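PDB 1ID2: amicyanin from Paracoccus versutus, which is a type I blue copper protein of the plastocyanin/azurin family that carries electrons, probably cycling its single copper ion between two oxidation states. Local coordinates for residues A[36-39]-A[40-44]; A[11-14]-A[15-18]. One frame throughout, in Å; residues are numbered along the deposited sequence.

Contact 1. Residues A[36-39]-A[40-44]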
ATOM      1  N   VAL A  36      -4.760  -9.109  -1.229  1.00 25.90           N
ATOM      2  CA  VAL A  36      -6.062  -8.484  -0.987  1.00 25.28           C
ATOM      3  C   VAL A  36      -6.718  -8.226  -2.338  1.00 18.09           C
ATOM      4  O   VAL A  36      -6.032  -8.059  -3.335  1.00 23.15           O
ATOM      5  CB  VAL A  36      -5.938  -7.147  -0.126  1.00 21.65           C
ATOM      6  CG1 VAL A  36      -5.079  -6.127  -0.795  1.00 15.58           C
ATOM      7  CG2 VAL A  36      -7.287  -6.550   0.108  1.00 55.48           C
ATOM      8  N   THR A  37      -8.023  -8.436  -2.426  1.00 16.77           N
ATOM      9  CA  THR A  37      -8.707  -8.194  -3.684  1.00 40.69           C
ATOM     10  C   THR A  37      -9.949  -7.288  -3.541  1.00 28.76           C
ATOM     11  O   THR A  37     -10.670  -7.350  -2.540  1.00 30.93           O
ATOM     12  CB  THR A  37      -8.968  -9.551  -4.450  1.00 26.17           C
ATOM     13  OG1 THR A  37     -10.212  -9.522  -5.147  1.00 32.06           O
ATOM     14  CG2 THR A  37      -8.928 -10.733  -3.517  1.00 19.99           C
ATOM     15  N   ILE A  38      -9.912  -6.220  -4.333  1.00 27.22           N
ATOM     16  CA  ILE A  38     -10.890  -5.135  -4.310  1.00 25.93           C
ATOM     17  C   ILE A  38     -11.404  -4.952  -5.740  1.00 24.80           C
ATOM     18  O   ILE A  38     -10.855  -5.525  -6.686  1.00 21.50           O
ATOM     19  CB  ILE A  38     -10.240  -3.790  -3.864  1.00 21.59           C
ATOM     20  CG1 ILE A  38      -9.034  -3.447  -4.759  1.00 11.20           C
ATOM     21  CG2 ILE A  38      -9.809  -3.888  -2.452  1.00 16.05           C
ATOM     22  CD1 ILE A  38      -8.435  -2.074  -4.561  1.00  8.95           C
ATOM     23  N   LYS A  39     -12.344  -4.036  -5.916  1.00 33.08           N
ATOM     24  CA  LYS A  39     -12.784  -3.642  -7.252  1.00 27.95           C
ATOM     25  C   LYS A  39     -12.120  -2.320  -7.630  1.00 23.46           C
ATOM     26  O   LYS A  39     -11.705  -1.563  -6.741  1.00 26.53           O
ATOM     27  CB  LYS A  39     -14.308  -3.508  -7.273  1.00 27.81           C
ATOM     28  CG  LYS A  39     -15.035  -4.842  -7.216  1.00 37.83           C
ATOM     29  CD  LYS A  39     -16.316  -4.742  -6.413  1.00 63.21           C
ATOM     30  CE  LYS A  39     -16.045  -4.687  -4.909  1.00 95.31           C
ATOM     31  NZ  LYS A  39     -15.603  -5.998  -4.343  1.00 97.91           N
ATOM     32  N   ALA A  40     -11.930  -2.084  -8.931  1.00 23.60           N
ATOM     33  CA  ALA A  40     -11.336  -0.832  -9.419  1.00 26.57           C
ATOM     34  C   ALA A  40     -12.091   0.322  -8.811  1.00 32.44           C
ATOM     35  O   ALA A  40     -13.304   0.225  -8.609  1.00 25.66           O
ATOM     36  CB  ALA A  40     -11.421  -0.747 -10.926  1.00 27.62           C
ATOM     37  N   GLY A  41     -11.367   1.382  -8.464  1.00 20.55           N
ATOM     38  CA  GLY A  41     -11.966   2.479  -7.737  1.00 16.97           C
ATOM     39  C   GLY A  41     -11.900   2.386  -6.218  1.00 42.61           C
ATOM     40  O   GLY A  41     -12.032   3.416  -5.558  1.00 31.75           O
ATOM     41  N   GLU A  42     -11.693   1.198  -5.646  1.00 25.32           N
ATOM     42  CA  GLU A  42     -11.476   1.103  -4.193  1.00 14.56           C
ATOM     43  C   GLU A  42     -10.070   1.513  -3.740  1.00 10.07           C
ATOM     44  O   GLU A  42      -9.109   1.488  -4.517  1.00 18.22           O
ATOM     45  CB  GLU A  42     -11.773  -0.305  -3.675  1.00 16.47           C
ATOM     46  CG  GLU A  42     -13.255  -0.673  -3.639  1.00 25.43           C
ATOM     47  CD  GLU A  42     -13.514  -1.990  -2.921  1.00 42.99           C
ATOM     48  OE1 GLU A  42     -13.815  -3.006  -3.590  1.00 25.52           O
ATOM     49  OE2 GLU A  42     -13.417  -2.006  -1.676  1.00 63.04           O
ATOM     50  N   THR A  43      -9.979   1.940  -2.484  1.00 20.42           N
ATOM     51  CA  THR A  43      -8.722   2.370  -1.873  1.00 32.98           C
ATOM     52  C   THR A  43      -8.293   1.307  -0.854  1.00 21.26           C
ATOM     53  O   THR A  43      -9.152   0.644  -0.264  1.00 13.97           O
ATOM     54  CB  THR A  43      -8.899   3.767  -1.168  1.00 27.94           C
ATOM     55  OG1 THR A  43      -9.358   4.736  -2.127  1.00 14.92           O
ATOM     56  CG2 THR A  43      -7.580   4.262  -0.558  1.00 11.53           C
ATOM     57  N   VAL A  44      -6.995   0.999  -0.819  1.00 21.19           N
ATOM     58  CA  VAL A  44      -6.444   0.107   0.203  1.00 12.43           C
ATOM     59  C   VAL A  44      -5.630   0.980   1.129  1.00 14.99           C
ATOM     60  O   VAL A  44      -4.900   1.819   0.664  1.00  7.82           O
ATOM     61  CB  VAL A  44      -5.488  -0.961  -0.380  1.00  8.32           C
ATOM     62  CG1 VAL A  44      -5.081  -1.931   0.700  1.00  9.02           C
ATOM     63  CG2 VAL A  44      -6.143  -1.700  -1.522  1.00  5.49           C
TER
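Lys39 and Glu42 close a type II beta turn, Glu42 N giving its hydrogen to Lys39 O at 3.0 Å, and segments 36-39 and 40-44 run 142° apart in direction. Gly41 takes the third place of the turn with a positive phi, where a CB would be jammed against the preceding carbonyl oxygen. The Glu42 side chain folds back over the turn. Its OE1 receives Lys39 N at 2.9 Å in a nearly straight bond (170°), and the N-H comes from above the carboxylate plane. Lys39 runs alongside, pointing the same way; bends at chi2, chi3 and chi4 curl its chain round OE1. Of its side-chain atoms CE comes nearest Glu42 OE1, at 3.1 Å, and NZ forms a longer salt bridge to it at 3.6 Å, so one oxygen serves backbone and ammonium. A leucine in place of Glu42 would probably leave Lys39 N without this acceptor and the lysine charge without its mate. Ile38 CB lies over the same face of the carboxylate as Lys39 N, 3.7 Å from Glu42 OE1. Ile38 CG1 sits between backbone N and carbonyl carbon (chi1 55°), which carries CD1 inward to Val44 CG2 at 3.8 Å. In this cupredoxin beta sandwich the turn joins strand 35-38, paired with strand 100-105, to strand 43-48 of the other sheet. Ile38 and Val44 also meet Phe83 of strand 77-83.

Contact 2. Residues A[11-14]-A[15-18]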
ATOM      1  N   PRO A  11       2.076  10.032   4.667  1.00 16.77           N
ATOM      2  CA  PRO A  11       1.347   9.173   5.625  1.00 30.90           C
ATOM      3  C   PRO A  11       0.371   9.951   6.519  1.00 36.14           C
ATOM      4  O   PRO A  11       0.669  11.073   6.948  1.00 23.40           O
ATOM      5  CB  PRO A  11       2.468   8.513   6.453  1.00 13.05           C
ATOM      6  CG  PRO A  11       3.663   8.560   5.557  1.00 24.96           C
ATOM      7  CD  PRO A  11       3.535   9.882   4.817  1.00 16.99           C
ATOM      8  N   VAL A  12      -0.817   9.381   6.732  1.00 27.08           N
ATOM      9  CA  VAL A  12      -1.785   9.924   7.679  1.00 17.84           C
ATOM     10  C   VAL A  12      -1.769   9.130   8.978  1.00 22.99           C
ATOM     11  O   VAL A  12      -1.061   8.136   9.101  1.00 30.10           O
ATOM     12  CB  VAL A  12      -3.238   9.946   7.117  1.00 11.90           C
ATOM     13  CG1 VAL A  12      -3.278  10.711   5.823  1.00 25.22           C
ATOM     14  CG2 VAL A  12      -3.781   8.552   6.940  1.00 16.33           C
ATOM     15  N   ALA A  13      -2.391   9.683  10.007  1.00 28.52           N
ATOM     16  CA  ALA A  13      -2.423   9.006  11.284  1.00 17.85           C
ATOM     17  C   ALA A  13      -3.422   7.883  11.133  1.00 22.93           C
ATOM     18  O   ALA A  13      -4.407   8.035  10.402  1.00 16.55           O
ATOM     19  CB  ALA A  13      -2.858   9.975  12.363  1.00 34.56           C
ATOM     20  N   ALA A  14      -3.190   6.766  11.825  1.00 18.85           N
ATOM     21  CA  ALA A  14      -4.094   5.617  11.732  1.00 28.29           C
ATOM     22  C   ALA A  14      -5.483   6.005  12.231  1.00 12.77           C
ATOM     23  O   ALA A  14      -6.500   5.543  11.697  1.00 22.69           O
ATOM     24  CB  ALA A  14      -3.542   4.409  12.523  1.00 18.12           C
ATOM     25  N   ALA A  15      -5.520   6.990  13.123  1.00 44.19           N
ATOM     26  CA  ALA A  15      -6.773   7.573  13.583  1.00 14.41           C
ATOM     27  C   ALA A  15      -7.578   8.233  12.468  1.00 30.80           C
ATOM     28  O   ALA A  15      -8.776   8.404  12.627  1.00 21.60           O
ATOM     29  CB  ALA A  15      -6.502   8.570  14.677  1.00 28.43           C
ATOM     30  N   ASP A  16      -6.941   8.546  11.331  1.00 19.45           N
ATOM     31  CA  ASP A  16      -7.631   9.159  10.185  1.00 26.13           C
ATOM     32  C   ASP A  16      -8.225   8.169   9.183  1.00 17.04           C
ATOM     33  O   ASP A  16      -8.849   8.592   8.206  1.00 30.92           O
ATOM     34  CB  ASP A  16      -6.709  10.122   9.412  1.00 25.64           C
ATOM     35  CG  ASP A  16      -6.230  11.309  10.248  1.00 29.72           C
ATOM     36  OD1 ASP A  16      -5.220  11.929   9.843  1.00 73.87           O
ATOM     37  OD2 ASP A  16      -6.813  11.601  11.320  1.00 71.72           O
ATOM     38  N   VAL A  17      -7.964   6.873   9.380  1.00 25.63           N
ATOM     39  CA  VAL A  17      -8.454   5.812   8.482  1.00 21.18           C
ATOM     40  C   VAL A  17      -9.956   5.560   8.693  1.00 19.08           C
ATOM     41  O   VAL A  17     -10.424   5.479   9.827  1.00 19.64           O
ATOM     42  CB  VAL A  17      -7.684   4.479   8.719  1.00 11.73           C
ATOM     43  CG1 VAL A  17      -8.209   3.364   7.754  1.00  8.98           C
ATOM     44  CG2 VAL A  17      -6.159   4.714   8.551  1.00  5.40           C
ATOM     45  N   PRO A  18     -10.740   5.496   7.602  1.00 30.14           N
ATOM     46  CA  PRO A  18     -12.173   5.355   7.856  1.00 23.27           C
ATOM     47  C   PRO A  18     -12.579   3.941   8.244  1.00 26.31           C
ATOM     48  O   PRO A  18     -11.902   2.952   7.911  1.00 18.33           O
ATOM     49  CB  PRO A  18     -12.821   5.830   6.546  1.00 22.28           C
ATOM     50  CG  PRO A  18     -11.781   5.677   5.533  1.00 23.44           C
ATOM     51  CD  PRO A  18     -10.486   5.975   6.233  1.00 20.93           C
TER
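The Asp16 carboxylate is the flat side-chain group here: Ala13 CB stands over one face of it, 4.0 Å from Asp16 OD1, while Val12 CB lies close to its plane at the OD1 end, 3.9 Å from that same Asp16 OD1. The other flat groups are peptides. Asp16 N bonds to Ala13 O at 2.7 Å, and Val17 N to Ala14 O at 3.0 Å. Both donors stand well above the plane of the carbonyl they meet, 54° and 56° out of it. These two successive bonds, each from a residue to the third one before it, are the pattern of a short 3-10 turn. Val17 leans on the same oxygen as its own N-H: CG2 comes within 3.3 Å of Ala14 O. With CG beside its own backbone N (chi1 -62°), Asp16 swings its carboxylate back to Val12 and Ala13. Separately, Asp16 CB rests 4.1 Å from Val12 CG2. Val12 pairs through its backbone with Ala78 and Ala14 with Asp76, while Val17 touches Tyr45 and Ala78. The turn thus ends strand 4-13 and begins the loop towards strand 22-27. Main-chain hydrogen bonds set its shape, and the Asp16 carboxylate lies against Val12 and Ala13 without a hydrogen bond to either.

Overall arrangement
Both contacts are local reversals of the chain at the ends of strands in the beta sandwich, and both reach the five-stranded sheet. Contact 2 comes first along the chain. It lies at the surface where strand 4-13 ends, and none of its touching residues is buried. Contact 1 is partly buried. It passes from the three-stranded sheet to the five-stranded one, and its Ile38 and Val44 face the core between the two sheets. Their centres are 18 Å apart and they do not touch. Chemistry follows place: contact 1 adds a charged pair and a side-chain acceptor to its turn bond, whereas 11-18 relies on backbone bonds. Strand 77-83 neighbours both.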